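Local coordinates for protein tripeptidase (Staphylococcus aureus subsp. aureus, PDB 3RZA) that probably removes the N-terminal residue from tripeptides, as a metal-dependent peptidase of the M20 family that binds zinc and calcium ions, at residues V102-N107 against H366-R371; T29-V34 against G116-D121; A135-V140 against F156-G161. All blocks are in the same frame, centred on the assembly; numbering follows the deposited sequence.

Contact 1. Residues V102-N107 against H366-R371. With CA (calcium ion), chain D.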
ATOM      1  N   VAL A 102       7.052   8.744 -22.582  1.00 21.42           N
ATOM      2  CA  VAL A 102       7.000   8.286 -21.174  1.00 22.06           C
ATOM      3  C   VAL A 102       8.412   8.231 -20.581  1.00 23.39           C
ATOM      4  O   VAL A 102       9.415   8.485 -21.287  1.00 23.81           O
ATOM      5  CB  VAL A 102       6.312   6.907 -21.001  1.00 23.10           C
ATOM      6  CG1 VAL A 102       4.892   6.921 -21.614  1.00 21.01           C
ATOM      7  CG2 VAL A 102       7.179   5.784 -21.574  1.00 17.90           C
ATOM      8  N   VAL A 103       8.465   7.982 -19.270  1.00 23.34           N
ATOM      9  CA  VAL A 103       9.696   7.683 -18.525  1.00 23.24           C
ATOM     10  C   VAL A 103       9.966   6.156 -18.624  1.00 24.41           C
ATOM     11  O   VAL A 103       9.023   5.393 -18.730  1.00 22.87           O
ATOM     12  CB  VAL A 103       9.510   8.130 -17.020  1.00 25.64           C
ATOM     13  CG1 VAL A 103      10.667   7.699 -16.138  1.00 32.68           C
ATOM     14  CG2 VAL A 103       9.321   9.662 -16.937  1.00 21.03           C
ATOM     15  N   PRO A 104      11.260   5.699 -18.600  1.00 25.75           N
ATOM     16  CA  PRO A 104      12.537   6.424 -18.627  1.00 25.67           C
ATOM     17  C   PRO A 104      12.991   6.659 -20.042  1.00 24.07           C
ATOM     18  O   PRO A 104      13.086   5.703 -20.805  1.00 22.54           O
ATOM     19  CB  PRO A 104      13.500   5.472 -17.906  1.00 25.98           C
ATOM     20  CG  PRO A 104      12.948   4.106 -18.152  1.00 25.59           C
ATOM     21  CD  PRO A 104      11.472   4.246 -18.396  1.00 24.78           C
ATOM     22  N   ALA A 105      13.266   7.919 -20.383  1.00 24.19           N
ATOM     23  CA  ALA A 105      13.744   8.292 -21.725  1.00 24.32           C
ATOM     24  C   ALA A 105      14.733   9.461 -21.668  1.00 25.49           C
ATOM     25  O   ALA A 105      14.627  10.424 -22.458  1.00 25.70           O
ATOM     26  CB  ALA A 105      12.572   8.623 -22.604  1.00 21.72           C
ATOM     27  N   ILE A 106      15.679   9.366 -20.724  1.00 24.08           N
ATOM     28  CA  ILE A 106      16.827  10.244 -20.654  1.00 25.01           C
ATOM     29  C   ILE A 106      17.998   9.470 -21.233  1.00 27.02           C
ATOM     30  O   ILE A 106      18.242   8.315 -20.834  1.00 24.04           O
ATOM     31  CB  ILE A 106      17.129  10.719 -19.201  1.00 25.81           C
ATOM     32  CG1 ILE A 106      16.043  11.721 -18.733  1.00 27.38           C
ATOM     33  CG2 ILE A 106      18.559  11.378 -19.112  1.00 22.70           C
ATOM     34  CD1 ILE A 106      15.778  11.735 -17.187  1.00 29.70           C
ATOM     35  N   ASN A 107      18.685  10.084 -22.211  1.00 27.76           N
ATOM     36  CA  ASN A 107      19.909   9.541 -22.793  1.00 29.66           C
ATOM     37  C   ASN A 107      19.617   8.245 -23.583  1.00 26.42           C
ATOM     38  O   ASN A 107      20.245   7.204 -23.362  1.00 24.91           O
ATOM     39  CB  ASN A 107      20.965   9.356 -21.677  1.00 34.33           C
ATOM     40  CG  ASN A 107      22.365   9.622 -22.138  1.00 44.51           C
ATOM     41  OD1 ASN A 107      22.754   9.289 -23.275  1.00 49.34           O
ATOM     42  ND2 ASN A 107      23.162  10.229 -21.249  1.00 50.61           N
ATOM     43  N   HIS A 366       6.233   2.060 -24.237  1.00 20.86           N
ATOM     44  CA  HIS A 366       6.282   2.317 -22.776  1.00 21.61           C
ATOM     45  C   HIS A 366       7.112   1.315 -21.996  1.00 22.49           C
ATOM     46  O   HIS A 366       6.924   1.191 -20.792  1.00 26.43           O
ATOM     47  CB  HIS A 366       4.888   2.382 -22.133  1.00 22.72           C
ATOM     48  CG  HIS A 366       3.964   3.373 -22.745  1.00 23.63           C
ATOM     49  ND1 HIS A 366       2.745   3.670 -22.173  1.00 29.32           N
ATOM     50  CD2 HIS A 366       4.075   4.167 -23.828  1.00 24.78           C
ATOM     51  CE1 HIS A 366       2.136   4.589 -22.887  1.00 29.75           C
ATOM     52  NE2 HIS A 366       2.923   4.917 -23.896  1.00 27.33           N
ATOM     53  N   THR A 367       7.996   0.579 -22.668  1.00 21.50           N
ATOM     54  CA  THR A 367       8.888  -0.353 -22.018  1.00 22.99           C
ATOM     55  C   THR A 367      10.260  -0.169 -22.602  1.00 21.98           C
ATOM     56  O   THR A 367      10.413   0.348 -23.723  1.00 23.02           O
ATOM     57  CB  THR A 367       8.453  -1.853 -22.197  1.00 23.63           C
ATOM     58  OG1 THR A 367       8.801  -2.318 -23.516  1.00 23.67           O
ATOM     59  CG2 THR A 367       6.953  -2.046 -21.930  1.00 22.42           C
ATOM     60  N   THR A 368      11.258  -0.646 -21.875  1.00 22.76           N
ATOM     61  CA  THR A 368      12.636  -0.595 -22.337  1.00 22.06           C
ATOM     62  C   THR A 368      12.963  -1.585 -23.489  1.00 20.17           C
ATOM     63  O   THR A 368      14.067  -1.566 -23.998  1.00 22.13           O
ATOM     64  CB  THR A 368      13.662  -0.787 -21.160  1.00 21.40           C
ATOM     65  OG1 THR A 368      13.535  -2.090 -20.606  1.00 26.15           O
ATOM     66  CG2 THR A 368      13.463   0.251 -20.043  1.00 22.46           C
ATOM     67  N   ASN A 369      12.019  -2.457 -23.862  1.00 21.65           N
ATOM     68  CA  ASN A 369      12.104  -3.282 -25.095  1.00 22.04           C
ATOM     69  C   ASN A 369      11.392  -2.667 -26.302  1.00 20.09           C
ATOM     70  O   ASN A 369      11.206  -3.351 -27.303  1.00 17.49           O
ATOM     71  CB  ASN A 369      11.519  -4.681 -24.838  1.00 22.22           C
ATOM     72  CG  ASN A 369      12.225  -5.404 -23.733  1.00 25.82           C
ATOM     73  OD1 ASN A 369      13.442  -5.527 -23.744  1.00 27.55           O
ATOM     74  ND2 ASN A 369      11.469  -5.870 -22.759  1.00 25.96           N
ATOM     75  N   GLU A 370      10.999  -1.389 -26.224  1.00 20.60           N
ATOM     76  CA  GLU A 370      10.312  -0.734 -27.348  1.00 21.82           C
ATOM     77  C   GLU A 370      11.150  -0.823 -28.582  1.00 20.22           C
ATOM     78  O   GLU A 370      12.360  -0.651 -28.511  1.00 20.41           O
ATOM     79  CB  GLU A 370      10.015   0.735 -27.060  1.00 19.80           C
ATOM     80  CG  GLU A 370       9.266   1.481 -28.211  1.00 20.89           C
ATOM     81  CD  GLU A 370       8.987   2.932 -27.888  1.00 17.01           C
ATOM     82  OE1 GLU A 370       9.429   3.405 -26.818  1.00 16.76           O
ATOM     83  OE2 GLU A 370       8.347   3.607 -28.719  1.00 21.40           O
ATOM     84  N   ARG A 371      10.503  -1.093 -29.712  1.00 20.70           N
ATOM     85  CA  ARG A 371      11.213  -1.142 -30.985  1.00 21.04           C
ATOM     86  C   ARG A 371      10.381  -0.625 -32.122  1.00 22.15           C
ATOM     87  O   ARG A 371       9.145  -0.598 -32.031  1.00 19.97           O
ATOM     88  CB  ARG A 371      11.688  -2.570 -31.283  1.00 22.29           C
ATOM     89  CG  ARG A 371      10.557  -3.579 -31.517  1.00 22.64           C
ATOM     90  CD  ARG A 371      11.082  -4.993 -31.724  1.00 24.88           C
ATOM     91  NE  ARG A 371      10.005  -5.850 -32.250  1.00 27.54           N
ATOM     92  CZ  ARG A 371      10.140  -7.103 -32.704  1.00 27.62           C
ATOM     93  NH1 ARG A 371      11.321  -7.737 -32.690  1.00 30.92           N
ATOM     94  NH2 ARG A 371       9.066  -7.731 -33.179  1.00 25.47           N
TER
HETATM   95 CA    CA D 402       2.507   6.434 -25.437  1.00 32.28          CA
HETATM   96  O   HOH W   1       0.635   7.179 -27.020  1.00 33.92           O
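Val102 and His366 bring two irregular loops together at the metal centre of this M20-type peptidase, their CA atoms 6.2 Å apart; farther along, the backbones diverge to 7.9 Å between the CA atoms of Pro104 and Thr368. The peptide bond before Pro104 is cis, and residues 367 to 370 form a type I beta turn, closed by the backbone N of Glu370 on the O of Thr367. No hydrogen bond joins the two loops, so the contact rests on carbon packed against an imidazole. Val102 CG1 stands over the centre of one face of the His366 ring, 3.6 Å from the centroid and only 10° off the normal, a CH-pi contact. The other branch, CG2, leans on the root of the same residue, 3.8 Å from His366 CA. The two side chains cross at about a right angle, with one methyl over the ring and the other beside the backbone. In His366, CG lies anti to the carbonyl carbon (chi1 -55°), and the ring is turned to carry NE2 to the calcium ion. Asp129 and Glu163 bind the same ion, and Val102 also touches Glu163. A thinner contact, Pro104 CG against Thr368 CG2, bridges the outer part of the loops. The turn is braced by Thr367 OG1, which accepts from the backbone N of Asn369 as an ST turn, and just beyond it Glu370 takes the backbone N-H groups of Leu126, Gly127 and Asp129, tying this loop to the backbone of a residue that binds both the calcium and the zinc ion. At the centre itself, His366 NE2 lies 2.2 Å from the calcium ion, whose water ligand stands 2.6 Å from the metal.

Contact 2. Residues T29-V34 against G116-D121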
ATOM      1  N   THR A  29      16.510  11.151 -39.450  1.00 18.10           N
ATOM      2  CA  THR A  29      15.597  12.071 -38.742  1.00 17.50           C
ATOM      3  C   THR A  29      14.987  11.435 -37.507  1.00 16.31           C
ATOM      4  O   THR A  29      14.966  12.046 -36.445  1.00 17.99           O
ATOM      5  CB  THR A  29      14.491  12.581 -39.674  1.00 16.97           C
ATOM      6  OG1 THR A  29      15.100  13.304 -40.739  1.00 17.18           O
ATOM      7  CG2 THR A  29      13.486  13.496 -38.934  1.00 14.76           C
ATOM      8  N   PHE A  30      14.559  10.183 -37.633  1.00 17.25           N
ATOM      9  CA  PHE A  30      14.030   9.433 -36.488  1.00 18.12           C
ATOM     10  C   PHE A  30      15.086   9.290 -35.389  1.00 17.49           C
ATOM     11  O   PHE A  30      14.791   9.520 -34.224  1.00 18.65           O
ATOM     12  CB  PHE A  30      13.553   8.043 -36.935  1.00 18.81           C
ATOM     13  CG  PHE A  30      13.069   7.190 -35.820  1.00 19.25           C
ATOM     14  CD1 PHE A  30      11.920   7.538 -35.142  1.00 21.06           C
ATOM     15  CD2 PHE A  30      13.773   6.068 -35.409  1.00 24.49           C
ATOM     16  CE1 PHE A  30      11.460   6.808 -34.109  1.00 20.00           C
ATOM     17  CE2 PHE A  30      13.296   5.289 -34.328  1.00 23.59           C
ATOM     18  CZ  PHE A  30      12.137   5.653 -33.694  1.00 15.53           C
ATOM     19  N   LEU A  31      16.313   8.905 -35.779  1.00 18.60           N
ATOM     20  CA  LEU A  31      17.401   8.704 -34.815  1.00 17.47           C
ATOM     21  C   LEU A  31      17.769  10.022 -34.108  1.00 18.97           C
ATOM     22  O   LEU A  31      17.958  10.046 -32.888  1.00 19.12           O
ATOM     23  CB  LEU A  31      18.635   8.052 -35.483  1.00 19.28           C
ATOM     24  CG  LEU A  31      18.450   6.610 -36.026  1.00 20.15           C
ATOM     25  CD1 LEU A  31      19.614   6.193 -36.914  1.00 20.25           C
ATOM     26  CD2 LEU A  31      18.229   5.581 -34.932  1.00 19.44           C
ATOM     27  N   GLU A  32      17.785  11.115 -34.864  1.00 21.01           N
ATOM     28  CA  GLU A  32      18.020  12.446 -34.308  1.00 21.00           C
ATOM     29  C   GLU A  32      17.012  12.803 -33.200  1.00 20.12           C
ATOM     30  O   GLU A  32      17.409  13.256 -32.106  1.00 19.03           O
ATOM     31  CB  GLU A  32      17.970  13.507 -35.424  1.00 23.47           C
ATOM     32  CG  GLU A  32      18.495  14.888 -34.998  1.00 26.19           C
ATOM     33  CD  GLU A  32      18.292  15.974 -36.041  1.00 33.48           C
ATOM     34  OE1 GLU A  32      17.955  15.657 -37.220  1.00 34.12           O
ATOM     35  OE2 GLU A  32      18.485  17.162 -35.670  1.00 33.73           O
ATOM     36  N   LEU A  33      15.725  12.565 -33.478  1.00 19.66           N
ATOM     37  CA  LEU A  33      14.656  12.949 -32.564  1.00 18.60           C
ATOM     38  C   LEU A  33      14.628  12.135 -31.278  1.00 19.63           C
ATOM     39  O   LEU A  33      14.415  12.721 -30.211  1.00 22.28           O
ATOM     40  CB  LEU A  33      13.287  12.902 -33.239  1.00 15.20           C
ATOM     41  CG  LEU A  33      12.996  13.905 -34.349  1.00 22.20           C
ATOM     42  CD1 LEU A  33      11.642  13.568 -34.947  1.00 17.88           C
ATOM     43  CD2 LEU A  33      13.018  15.350 -33.851  1.00 22.22           C
ATOM     44  N   VAL A  34      14.842  10.812 -31.362  1.00 19.46           N
ATOM     45  CA  VAL A  34      14.828   9.942 -30.149  1.00 18.52           C
ATOM     46  C   VAL A  34      15.952  10.314 -29.149  1.00 19.17           C
ATOM     47  O   VAL A  34      15.737  10.300 -27.935  1.00 19.26           O
ATOM     48  CB  VAL A  34      14.870   8.417 -30.470  1.00 17.89           C
ATOM     49  CG1 VAL A  34      13.646   7.994 -31.325  1.00 17.62           C
ATOM     50  CG2 VAL A  34      16.185   8.016 -31.126  1.00 19.79           C
ATOM     51  N   GLY A 116      16.122  -5.734 -39.033  1.00 26.35           N
ATOM     52  CA  GLY A 116      15.175  -4.731 -39.579  1.00 25.61           C
ATOM     53  C   GLY A 116      14.382  -3.962 -38.518  1.00 24.17           C
ATOM     54  O   GLY A 116      13.335  -3.393 -38.830  1.00 21.71           O
ATOM     55  N   TYR A 117      14.891  -3.940 -37.273  1.00 24.66           N
ATOM     56  CA  TYR A 117      14.287  -3.206 -36.159  1.00 23.11           C
ATOM     57  C   TYR A 117      15.289  -2.194 -35.558  1.00 22.31           C
ATOM     58  O   TYR A 117      16.501  -2.457 -35.534  1.00 21.92           O
ATOM     59  CB  TYR A 117      13.852  -4.193 -35.092  1.00 24.83           C
ATOM     60  CG  TYR A 117      12.665  -5.018 -35.488  1.00 24.98           C
ATOM     61  CD1 TYR A 117      11.368  -4.556 -35.269  1.00 22.20           C
ATOM     62  CD2 TYR A 117      12.829  -6.269 -36.086  1.00 27.87           C
ATOM     63  CE1 TYR A 117      10.261  -5.323 -35.630  1.00 23.94           C
ATOM     64  CE2 TYR A 117      11.737  -7.041 -36.458  1.00 29.14           C
ATOM     65  CZ  TYR A 117      10.453  -6.555 -36.228  1.00 25.23           C
ATOM     66  OH  TYR A 117       9.376  -7.308 -36.586  1.00 28.15           O
ATOM     67  N   ILE A 118      14.759  -1.051 -35.092  1.00 20.93           N
ATOM     68  CA  ILE A 118      15.481  -0.088 -34.268  1.00 19.83           C
ATOM     69  C   ILE A 118      15.088  -0.362 -32.819  1.00 20.03           C
ATOM     70  O   ILE A 118      13.905  -0.457 -32.517  1.00 21.44           O
ATOM     71  CB  ILE A 118      15.144   1.393 -34.631  1.00 22.19           C
ATOM     72  CG1 ILE A 118      15.292   1.661 -36.146  1.00 24.74           C
ATOM     73  CG2 ILE A 118      16.056   2.385 -33.830  1.00 19.78           C
ATOM     74  CD1 ILE A 118      14.119   2.443 -36.752  1.00 25.85           C
ATOM     75  N   TYR A 119      16.083  -0.537 -31.950  1.00 20.42           N
ATOM     76  CA  TYR A 119      15.881  -0.742 -30.509  1.00 21.07           C
ATOM     77  C   TYR A 119      16.537   0.384 -29.732  1.00 22.57           C
ATOM     78  O   TYR A 119      17.400   1.095 -30.252  1.00 21.84           O
ATOM     79  CB  TYR A 119      16.531  -2.066 -30.054  1.00 21.80           C
ATOM     80  CG  TYR A 119      16.031  -3.305 -30.768  1.00 21.35           C
ATOM     81  CD1 TYR A 119      16.603  -3.718 -31.970  1.00 24.07           C
ATOM     82  CD2 TYR A 119      15.002  -4.072 -30.231  1.00 23.73           C
ATOM     83  CE1 TYR A 119      16.166  -4.863 -32.621  1.00 25.12           C
ATOM     84  CE2 TYR A 119      14.536  -5.213 -30.881  1.00 26.12           C
ATOM     85  CZ  TYR A 119      15.116  -5.602 -32.076  1.00 26.46           C
ATOM     86  OH  TYR A 119      14.663  -6.725 -32.708  1.00 27.83           O
ATOM     87  N   SER A 120      16.187   0.478 -28.449  1.00 25.56           N
ATOM     88  CA  SER A 120      17.020   1.177 -27.448  1.00 25.30           C
ATOM     89  C   SER A 120      18.204   0.281 -27.053  1.00 27.02           C
ATOM     90  O   SER A 120      18.330  -0.847 -27.538  1.00 28.26           O
ATOM     91  CB  SER A 120      16.172   1.527 -26.210  1.00 25.53           C
ATOM     92  OG  SER A 120      15.909   0.374 -25.416  1.00 28.51           O
ATOM     93  N   ASP A 121      19.050   0.756 -26.145  1.00 28.37           N
ATOM     94  CA  ASP A 121      20.054  -0.139 -25.524  1.00 30.40           C
ATOM     95  C   ASP A 121      19.481  -0.990 -24.354  1.00 30.55           C
ATOM     96  O   ASP A 121      20.235  -1.666 -23.699  1.00 33.58           O
ATOM     97  CB  ASP A 121      21.362   0.620 -25.140  1.00 30.56           C
ATOM     98  CG  ASP A 121      21.211   1.547 -23.921  1.00 31.97           C
ATOM     99  OD1 ASP A 121      20.122   1.674 -23.328  1.00 30.31           O
ATOM    100  OD2 ASP A 121      22.220   2.170 -23.563  1.00 39.93           O
TER
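The last turns of helix 23-34 (residues 29-34) pass beside the short strand 117-119 at a distance, with the CA atoms of Leu31 and Ile118 9.0 Å apart, and side chains alone fill the gap. Ile118 supplies everything on the strand side: it points at the helix and offers two separate methyls. CD1, at the end of the longer branch, reaches the Phe30 ring at CE2 (3.8 Å) and CD2, approaching it obliquely. The shorter branch ends in CG2, which lies between the two helix residues, 4.0 Å from Phe30 CE2 and equally 4.0 Å from Leu31 CD2. Phe30 sends CG anti to its own backbone N (chi1 177°), which carries the ring out from the helix toward the strand, where it and Ile118 run antiparallel alongside each other. One turn on, Val34 CG1 lies 3.6 Å above the ring plane, offset toward the rim, and so packs a face of the ring from within the helix. Beyond the contact, Phe30 also touches Ala128 of helix 128-147, while Ile118 lies against Met372 of the neighbouring strand. The result is a small apolar core, without a hydrogen bond across it, of the kind that seats a helix on one side of a small antiparallel sheet, here the three strands 111-112, 117-119 and 371-373.

Contact 3. Residues A135-V140 against F156-G161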
ATOM      1  N   ALA A 135       8.923  12.006 -37.339  1.00 17.24           N
ATOM      2  CA  ALA A 135       9.901  11.772 -38.379  1.00 16.95           C
ATOM      3  C   ALA A 135       9.213  11.639 -39.741  1.00 16.30           C
ATOM      4  O   ALA A 135       9.598  12.326 -40.715  1.00 13.71           O
ATOM      5  CB  ALA A 135      10.726  10.518 -38.052  1.00 14.60           C
ATOM      6  N   ALA A 136       8.166  10.808 -39.771  1.00 14.04           N
ATOM      7  CA  ALA A 136       7.281  10.664 -40.932  1.00 15.90           C
ATOM      8  C   ALA A 136       6.772  12.011 -41.466  1.00 16.21           C
ATOM      9  O   ALA A 136       6.879  12.295 -42.675  1.00 13.50           O
ATOM     10  CB  ALA A 136       6.103   9.722 -40.592  1.00 16.36           C
HETATM   11  N   MSE A 137       6.276  12.856 -40.568  1.00 17.62           N
HETATM   12  CA  MSE A 137       5.860  14.216 -40.950  1.00 18.27           C
HETATM   13  C   MSE A 137       6.992  15.044 -41.593  1.00 19.83           C
HETATM   14  O   MSE A 137       6.806  15.640 -42.663  1.00 22.03           O
HETATM   15  CB  MSE A 137       5.355  14.990 -39.739  1.00 19.47           C
HETATM   16  CG  MSE A 137       4.016  14.573 -39.172  1.00 21.84           C
HETATM   17 SE   MSE A 137       3.765  15.523 -37.500  0.75 19.27          SE
HETATM   18  CE  MSE A 137       2.071  14.801 -37.166  1.00 18.39           C
ATOM     19  N   LEU A 138       8.156  15.074 -40.941  1.00 18.65           N
ATOM     20  CA  LEU A 138       9.278  15.914 -41.413  1.00 20.07           C
ATOM     21  C   LEU A 138       9.790  15.461 -42.785  1.00 19.51           C
ATOM     22  O   LEU A 138      10.007  16.285 -43.665  1.00 18.04           O
ATOM     23  CB  LEU A 138      10.419  15.939 -40.381  1.00 19.58           C
ATOM     24  CG  LEU A 138      10.061  16.636 -39.050  1.00 20.44           C
ATOM     25  CD1 LEU A 138      11.012  16.242 -37.921  1.00 20.27           C
ATOM     26  CD2 LEU A 138      10.047  18.114 -39.215  1.00 17.51           C
ATOM     27  N   GLU A 139       9.948  14.151 -42.956  1.00 18.10           N
ATOM     28  CA  GLU A 139      10.343  13.575 -44.232  1.00 18.12           C
ATOM     29  C   GLU A 139       9.341  13.899 -45.339  1.00 18.24           C
ATOM     30  O   GLU A 139       9.744  14.302 -46.419  1.00 23.20           O
ATOM     31  CB  GLU A 139      10.503  12.041 -44.104  1.00 18.49           C
ATOM     32  CG  GLU A 139      10.787  11.287 -45.425  1.00 22.96           C
ATOM     33  CD  GLU A 139      12.071  11.741 -46.116  1.00 23.40           C
ATOM     34  OE1 GLU A 139      13.020  12.188 -45.420  1.00 23.37           O
ATOM     35  OE2 GLU A 139      12.142  11.637 -47.354  1.00 21.34           O
ATOM     36  N   VAL A 140       8.056  13.694 -45.078  1.00 19.42           N
ATOM     37  CA  VAL A 140       7.007  14.009 -46.072  1.00 21.29           C
ATOM     38  C   VAL A 140       7.061  15.479 -46.518  1.00 22.09           C
ATOM     39  O   VAL A 140       6.998  15.765 -47.724  1.00 22.76           O
ATOM     40  CB  VAL A 140       5.567  13.627 -45.559  1.00 21.00           C
ATOM     41  CG1 VAL A 140       4.464  14.283 -46.415  1.00 22.02           C
ATOM     42  CG2 VAL A 140       5.399  12.138 -45.560  1.00 18.40           C
ATOM     43  N   PHE A 156       0.207  20.906 -39.226  1.00 17.27           N
ATOM     44  CA  PHE A 156       0.957  19.933 -38.452  1.00 19.35           C
ATOM     45  C   PHE A 156       0.891  20.392 -37.012  1.00 18.51           C
ATOM     46  O   PHE A 156       1.420  21.464 -36.678  1.00 19.21           O
ATOM     47  CB  PHE A 156       2.393  19.862 -38.942  1.00 18.75           C
ATOM     48  CG  PHE A 156       2.513  19.306 -40.327  1.00 21.01           C
ATOM     49  CD1 PHE A 156       2.267  20.104 -41.432  1.00 19.47           C
ATOM     50  CD2 PHE A 156       2.852  17.969 -40.532  1.00 19.33           C
ATOM     51  CE1 PHE A 156       2.348  19.582 -42.714  1.00 20.82           C
ATOM     52  CE2 PHE A 156       2.959  17.443 -41.820  1.00 20.72           C
ATOM     53  CZ  PHE A 156       2.705  18.239 -42.906  1.00 19.17           C
ATOM     54  N   VAL A 157       0.180  19.618 -36.189  1.00 17.59           N
ATOM     55  CA  VAL A 157      -0.132  19.981 -34.809  1.00 19.59           C
ATOM     56  C   VAL A 157       0.738  19.119 -33.893  1.00 19.69           C
ATOM     57  O   VAL A 157       0.542  17.902 -33.814  1.00 18.21           O
ATOM     58  CB  VAL A 157      -1.650  19.766 -34.491  1.00 21.42           C
ATOM     59  CG1 VAL A 157      -1.953  20.125 -33.066  1.00 19.14           C
ATOM     60  CG2 VAL A 157      -2.517  20.593 -35.440  1.00 21.57           C
ATOM     61  N   ILE A 158       1.708  19.744 -33.218  1.00 19.75           N
ATOM     62  CA  ILE A 158       2.687  19.012 -32.393  1.00 17.91           C
ATOM     63  C   ILE A 158       2.387  19.312 -30.928  1.00 18.97           C
ATOM     64  O   ILE A 158       2.545  20.461 -30.471  1.00 17.82           O
ATOM     65  CB  ILE A 158       4.164  19.379 -32.724  1.00 16.60           C
ATOM     66  CG1 ILE A 158       4.387  19.594 -34.231  1.00 19.32           C
ATOM     67  CG2 ILE A 158       5.102  18.315 -32.188  1.00 15.69           C
ATOM     68  CD1 ILE A 158       3.928  18.463 -35.124  1.00 21.58           C
ATOM     69  N   THR A 159       1.920  18.291 -30.199  1.00 18.13           N
ATOM     70  CA  THR A 159       1.444  18.482 -28.841  1.00 18.47           C
ATOM     71  C   THR A 159       2.482  18.104 -27.810  1.00 16.78           C
ATOM     72  O   THR A 159       3.416  17.337 -28.083  1.00 15.90           O
ATOM     73  CB  THR A 159       0.192  17.652 -28.537  1.00 17.94           C
ATOM     74  OG1 THR A 159       0.522  16.271 -28.630  1.00 18.20           O
ATOM     75  CG2 THR A 159      -0.876  17.974 -29.488  1.00 20.53           C
ATOM     76  N   VAL A 160       2.246  18.604 -26.619  1.00 15.79           N
ATOM     77  CA  VAL A 160       3.056  18.320 -25.427  1.00 15.10           C
ATOM     78  C   VAL A 160       2.144  17.564 -24.473  1.00 18.18           C
ATOM     79  O   VAL A 160       0.918  17.529 -24.672  1.00 16.32           O
ATOM     80  CB  VAL A 160       3.562  19.588 -24.776  1.00 16.45           C
ATOM     81  CG1 VAL A 160       4.720  20.204 -25.619  1.00 13.43           C
ATOM     82  CG2 VAL A 160       2.413  20.601 -24.572  1.00 12.87           C
ATOM     83  N   GLY A 161       2.737  16.866 -23.511  1.00 17.45           N
ATOM     84  CA  GLY A 161       1.984  16.225 -22.461  1.00 17.33           C
ATOM     85  C   GLY A 161       0.962  15.175 -22.838  1.00 18.61           C
ATOM     86  O   GLY A 161       0.079  14.898 -22.036  1.00 20.24           O
TER
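In segment 135-140 of helix 128-147, Ala135 and Ala136 are turned to other helices, packing on Leu26 of helix 23-34 and Leu380 of helix 374-393, before Met137, modelled as selenomethionine, meets Phe156 of strand 154-159 with the two CA atoms 7.9 Å apart. The carbonyl groups of the two alanines accept from the backbone N of Glu139 and Val140, as in a regular alpha helix. In Met137, CG is anti to the carbonyl carbon (chi1 -72°) and the chain runs extended from there, carrying selenium past the Phe156 ring to Ile158. CG comes to the edge of that ring, in its plane, 3.8 Å from Phe156 CD2, and CB sits 4.0 Å from both CD2 and CE2. The selenium also lies at the ring edge, 5.4 Å from the centroid and 88° off the normal: a Met-aromatic contact made along the rim. Strand 93-98, helix 128-147 and the parallel strand 154-159 form a beta-alpha-beta crossover, with the strands 111-112 and 117-119 of a separate small sheet inserted before the helix. At the far end of the chain of contacts, Met137 SE is 3.8 Å from Ile158 CD1; Phe156 and Ile158, two residues apart, present their side chains on the same side of the strand. Leu138 points away from the strand and touches Thr29 of helix 23-34. Val140, again directed at the strand, also packs on Val384 and Ile388 of helix 374-393.

In the fold
Contact 1 lies at the metal centre, with the His366 side chain about 6 Å from the zinc ion and about 4 Å from a bound citrate, while contacts 2 and 3 are set back from it: Phe30 and Met137 each have side chains about 11 Å from the zinc. The centres of contacts 1 and 2 are 11 Å apart and the two touch, Thr368 O lying 3.0 Å from Ser120 OG. Contacts 2 and 3, 16 Å apart between centres, meet where helix 23-34 packs on helix 128-147, with Phe30 CA 3.8 Å from Ala135 CB. Contacts 1 and 3 do not touch; their nearest atoms are about 9 Å apart.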